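Local structure of ditrans,polycis-undecaprenyl-diphosphate synthase ((2E,6E)-farnesyl-diphosphate specific) (Acinetobacter baumannii, 6ACS) at residues B[78-89]-B[108-119]. The protein probably condenses eight isopentenyl diphosphates with farnesyl diphosphate to make undecaprenyl diphosphate, the precursor of the glycosyl carrier lipid for bacterial cell-wall polysaccharides. Numbering follows the deposited sequence. Where two conformers were deposited one is given.
Sequences MKLLEETIHEQI and LPSHLVALMEDA
Glu82 and Leu112 mark where helices 78-89 and 110-119 come together: the short axes approach to 10.4 Å, and their N-to-C directions differ by only 21°, a near-parallel pair. No hydrogen bond spans the interface, and the two are joined mainly by van der Waals packing of side chains. Leu112 meets the definition of a knob in a hole, seated among Met78, Leu81, Glu82 and Ile85; with CG anti to the backbone N (chi1 174°), the branch reaches helix 78-89, CD2 lying 3.5 Å from Met78 SD and CD1 3.8 Å from Glu82 CG. Met78 bends at chi2 and chi3, and its sulfur also lies beside Pro109, the N-cap residue of the second helix. Glu82 stretches across beyond CG until OE2 lies 3.5 Å from the backbone N of Leu112, not a hydrogen bond, in the first turn of that helix, whose dipole would probably favour a negative charge. OE2 also sits at the edge of the His111 ring, in its plane, while the carboxylate is turned 71° from that ring. One turn on, Leu115 packs against Glu82, Ile85 and His86: CD2 lies over one face of the His86 ring, 4.0 Å from the centroid, a CH-pi contact, and CD1 reaches 3.4 Å from CE1 of His86. Leu115 and Ile85 run past each other in opposite directions, with Leu115 CG 3.9 Å from Ile85 CG2. Ile85 CG2 then meets Ala119 CB at 3.8 Å. Both helices pack at strand 97-102, one of two outermost strands of the chain's parallel sheet, where Ile85, Met116 and Ala119 touch Phe101, while Leu81 and Met116 rest on Val135 in the loop after strand 129-134.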
loop_
_atom_site.group_PDB
_atom_site.type_symbol
_atom_site.label_atom_id
_atom_site.label_comp_id
_atom_site.label_asym_id
_atom_site.label_seq_id
_atom_site.Cartn_x
_atom_site.Cartn_y
_atom_site.Cartn_z
ATOM N N MET B 78 24.486 -9.080 -9.872
ATOM C CA MET B 78 25.080 -7.750 -9.783
ATOM C C MET B 78 25.801 -7.384 -11.069
ATOM O O MET B 78 25.690 -6.254 -11.557
ATOM C CB MET B 78 26.063 -7.696 -8.613
ATOM C CG MET B 78 25.444 -7.854 -7.245
ATOM S SD MET B 78 24.582 -6.384 -6.689
ATOM C CE MET B 78 22.917 -6.645 -7.301
ATOM N N LYS B 79 26.560 -8.326 -11.627
ATOM C CA LYS B 79 27.245 -8.063 -12.889
ATOM C C LYS B 79 26.243 -7.804 -14.007
ATOM O O LYS B 79 26.455 -6.930 -14.860
ATOM C CB LYS B 79 28.163 -9.235 -13.239
ATOM C CG LYS B 79 28.972 -9.000 -14.497
ATOM C CD LYS B 79 29.832 -7.750 -14.338
ATOM C CE LYS B 79 30.154 -7.109 -15.682
ATOM N NZ LYS B 79 31.087 -5.953 -15.535
ATOM N N LEU B 80 25.143 -8.556 -14.020
ATOM C CA LEU B 80 24.131 -8.343 -15.045
ATOM C C LEU B 80 23.530 -6.953 -14.917
ATOM O O LEU B 80 23.335 -6.255 -15.917
ATOM C CB LEU B 80 23.053 -9.418 -14.940
ATOM C CG LEU B 80 22.076 -9.529 -16.103
ATOM C CD1 LEU B 80 22.824 -9.705 -17.421
ATOM C CD2 LEU B 80 21.139 -10.703 -15.853
ATOM N N LEU B 81 23.244 -6.534 -13.684
ATOM C CA LEU B 81 22.724 -5.192 -13.452
ATOM C C LEU B 81 23.705 -4.130 -13.932
ATOM O O LEU B 81 23.313 -3.170 -14.606
ATOM C CB LEU B 81 22.415 -5.012 -11.962
ATOM C CG LEU B 81 21.926 -3.643 -11.506
ATOM C CD1 LEU B 81 20.616 -3.301 -12.201
ATOM C CD2 LEU B 81 21.748 -3.634 -9.988
ATOM N N GLU B 82 24.990 -4.299 -13.615
ATOM C CA GLU B 82 25.992 -3.322 -14.048
ATOM C C GLU B 82 26.056 -3.231 -15.571
ATOM O O GLU B 82 26.082 -2.131 -16.148
ATOM C CB GLU B 82 27.363 -3.683 -13.476
ATOM C CG GLU B 82 27.454 -3.581 -11.964
ATOM C CD GLU B 82 28.743 -4.170 -11.415
ATOM O OE1 GLU B 82 29.458 -4.850 -12.177
ATOM O OE2 GLU B 82 29.039 -3.950 -10.221
ATOM N N GLU B 83 26.089 -4.385 -16.242
ATOM C CA GLU B 83 26.148 -4.386 -17.700
ATOM C C GLU B 83 24.893 -3.764 -18.296
ATOM O O GLU B 83 24.954 -3.079 -19.325
ATOM C CB GLU B 83 26.338 -5.812 -18.216
ATOM C CG GLU B 83 27.036 -5.891 -19.554
ATOM C CD GLU B 83 28.407 -6.521 -19.443
ATOM O OE1 GLU B 83 28.583 -7.416 -18.585
ATOM O OE2 GLU B 83 29.311 -6.116 -20.207
ATOM N N THR B 84 23.743 -3.991 -17.661
ATOM C CA THR B 84 22.497 -3.432 -18.169
ATOM C C THR B 84 22.459 -1.914 -18.005
ATOM O O THR B 84 21.988 -1.198 -18.899
ATOM C CB THR B 84 21.318 -4.105 -17.468
ATOM O OG1 THR B 84 21.416 -5.530 -17.649
ATOM C CG2 THR B 84 19.994 -3.599 -18.030
ATOM N N ILE B 85 22.941 -1.403 -16.871
ATOM C CA ILE B 85 23.036 0.047 -16.703
ATOM C C ILE B 85 23.923 0.638 -17.796
ATOM O O ILE B 85 23.584 1.661 -18.421
ATOM C CB ILE B 85 23.557 0.394 -15.295
ATOM C CG1 ILE B 85 22.563 -0.076 -14.225
ATOM C CG2 ILE B 85 23.814 1.886 -15.175
ATOM C CD1 ILE B 85 23.092 0.043 -12.825
ATOM N N HIS B 86 25.079 0.003 -18.031
ATOM C CA HIS B 86 25.976 0.457 -19.094
ATOM C C HIS B 86 25.258 0.493 -20.435
ATOM O O HIS B 86 25.347 1.478 -21.176
ATOM C CB HIS B 86 27.200 -0.455 -19.195
ATOM C CG HIS B 86 28.256 -0.183 -18.170
ATOM N ND1 HIS B 86 28.813 1.064 -17.986
ATOM C CD2 HIS B 86 28.879 -1.006 -17.293
ATOM C CE1 HIS B 86 29.722 1.002 -17.027
ATOM N NE2 HIS B 86 29.783 -0.244 -16.591
ATOM N N GLU B 87 24.515 -0.572 -20.748
ATOM C CA GLU B 87 23.828 -0.670 -22.034
ATOM C C GLU B 87 22.710 0.361 -22.163
ATOM O O GLU B 87 22.411 0.814 -23.274
ATOM C CB GLU B 87 23.277 -2.091 -22.204
ATOM C CG GLU B 87 22.482 -2.350 -23.477
ATOM C CD GLU B 87 22.063 -3.811 -23.621
ATOM O OE1 GLU B 87 22.495 -4.641 -22.791
ATOM O OE2 GLU B 87 21.298 -4.129 -24.558
ATOM N N GLN B 88 22.097 0.753 -21.049
ATOM C CA GLN B 88 20.947 1.649 -21.104
ATOM C C GLN B 88 21.310 3.130 -21.144
ATOM O O GLN B 88 20.510 3.930 -21.646
ATOM C CB GLN B 88 20.013 1.376 -19.920
ATOM C CG GLN B 88 19.251 0.061 -20.040
ATOM C CD GLN B 88 18.262 0.063 -21.199
ATOM O OE1 GLN B 88 17.688 1.098 -21.537
ATOM N NE2 GLN B 88 18.070 -1.096 -21.820
ATOM N N ILE B 89 22.470 3.528 -20.606
ATOM C CA ILE B 89 22.814 4.959 -20.586
ATOM C C ILE B 89 22.619 5.641 -21.948
ATOM O O ILE B 89 21.972 6.701 -21.997
ATOM C CB ILE B 89 24.222 5.159 -20.006
ATOM C CG1 ILE B 89 24.206 4.882 -18.500
ATOM C CG2 ILE B 89 24.726 6.563 -20.302
ATOM C CD1 ILE B 89 25.575 4.777 -17.872
ATOM N N LEU B 108 25.768 -2.773 -1.170
ATOM C CA LEU B 108 26.045 -3.068 -2.567
ATOM C C LEU B 108 27.544 -2.987 -2.848
ATOM O O LEU B 108 28.267 -2.245 -2.175
ATOM C CB LEU B 108 25.319 -2.087 -3.473
ATOM C CG LEU B 108 23.801 -2.100 -3.433
ATOM C CD1 LEU B 108 23.277 -1.086 -4.438
ATOM C CD2 LEU B 108 23.306 -3.501 -3.761
ATOM N N PRO B 109 28.034 -3.720 -3.850
ATOM C CA PRO B 109 29.445 -3.570 -4.230
ATOM C C PRO B 109 29.736 -2.122 -4.594
ATOM O O PRO B 109 28.917 -1.441 -5.216
ATOM C CB PRO B 109 29.592 -4.494 -5.449
ATOM C CG PRO B 109 28.420 -5.426 -5.394
ATOM C CD PRO B 109 27.312 -4.665 -4.724
ATOM N N SER B 110 30.923 -1.658 -4.202
ATOM C CA SER B 110 31.275 -0.258 -4.419
ATOM C C SER B 110 31.263 0.105 -5.899
ATOM O O SER B 110 30.922 1.241 -6.252
ATOM C CB SER B 110 32.635 0.047 -3.787
ATOM O OG SER B 110 33.627 -0.846 -4.253
ATOM N N HIS B 111 31.629 -0.833 -6.776
ATOM C CA HIS B 111 31.635 -0.539 -8.207
ATOM C C HIS B 111 30.217 -0.310 -8.726
ATOM O O HIS B 111 29.990 0.563 -9.575
ATOM C CB HIS B 111 32.310 -1.672 -8.974
ATOM C CG HIS B 111 32.571 -1.351 -10.412
ATOM N ND1 HIS B 111 33.597 -0.518 -10.811
ATOM C CD2 HIS B 111 31.935 -1.732 -11.545
ATOM C CE1 HIS B 111 33.590 -0.413 -12.127
ATOM N NE2 HIS B 111 32.589 -1.137 -12.596
ATOM N N LEU B 112 29.252 -1.084 -8.223
ATOM C CA LEU B 112 27.857 -0.869 -8.599
ATOM C C LEU B 112 27.346 0.466 -8.079
ATOM O O LEU B 112 26.599 1.162 -8.775
ATOM C CB LEU B 112 26.980 -2.004 -8.073
ATOM C CG LEU B 112 25.465 -1.834 -8.281
ATOM C CD1 LEU B 112 25.094 -1.647 -9.749
ATOM C CD2 LEU B 112 24.701 -2.994 -7.676
ATOM N N VAL B 113 27.713 0.828 -6.846
ATOM C CA VAL B 113 27.294 2.115 -6.298
ATOM C C VAL B 113 27.841 3.256 -7.145
ATOM O O VAL B 113 27.121 4.206 -7.484
ATOM C CB VAL B 113 27.732 2.245 -4.829
ATOM C CG1 VAL B 113 27.338 3.614 -4.294
ATOM C CG2 VAL B 113 27.122 1.128 -3.997
ATOM N N ALA B 114 29.126 3.176 -7.500
ATOM C CA ALA B 114 29.729 4.209 -8.336
ATOM C C ALA B 114 29.046 4.279 -9.696
ATOM O O ALA B 114 28.815 5.372 -10.227
ATOM C CB ALA B 114 31.230 3.947 -8.490
ATOM N N LEU B 115 28.699 3.119 -10.266
ATOM C CA LEU B 115 28.021 3.114 -11.553
ATOM C C LEU B 115 26.633 3.735 -11.452
ATOM O O LEU B 115 26.216 4.471 -12.353
ATOM C CB LEU B 115 27.940 1.686 -12.082
ATOM C CG LEU B 115 27.254 1.484 -13.432
ATOM C CD1 LEU B 115 27.865 2.389 -14.501
ATOM C CD2 LEU B 115 27.352 0.029 -13.839
ATOM N N MET B 116 25.904 3.451 -10.368
ATOM C CA MET B 116 24.605 4.084 -10.143
ATOM C C MET B 116 24.738 5.599 -10.036
ATOM O O MET B 116 23.945 6.350 -10.620
ATOM C CB MET B 116 23.956 3.530 -8.877
ATOM C CG MET B 116 23.555 2.074 -8.945
ATOM S SD MET B 116 22.915 1.557 -7.341
ATOM C CE MET B 116 22.105 0.020 -7.781
ATOM N N GLU B 117 25.715 6.067 -9.252
ATOM C CA GLU B 117 25.916 7.510 -9.122
ATOM C C GLU B 117 26.253 8.141 -10.469
ATOM O O GLU B 117 25.726 9.210 -10.821
ATOM C CB GLU B 117 27.013 7.783 -8.097
ATOM C CG GLU B 117 26.611 7.340 -6.712
ATOM C CD GLU B 117 27.774 7.291 -5.744
ATOM O OE1 GLU B 117 28.942 7.285 -6.195
ATOM O OE2 GLU B 117 27.518 7.240 -4.527
ATOM N N ASP B 118 27.115 7.480 -11.243
ATOM C CA ASP B 118 27.498 7.984 -12.556
ATOM C C ASP B 118 26.305 8.027 -13.504
ATOM O O ASP B 118 26.139 8.994 -14.252
ATOM C CB ASP B 118 28.616 7.115 -13.137
ATOM C CG ASP B 118 29.901 7.184 -12.324
ATOM O OD1 ASP B 118 30.051 8.116 -11.505
ATOM O OD2 ASP B 118 30.765 6.299 -12.511
ATOM N N ALA B 119 25.464 6.988 -13.491
ATOM C CA ALA B 119 24.295 6.975 -14.366
ATOM C C ALA B 119 23.322 8.088 -14.000
ATOM O O ALA B 119 22.769 8.769 -14.885
ATOM C CB ALA B 119 23.599 5.612 -14.302
#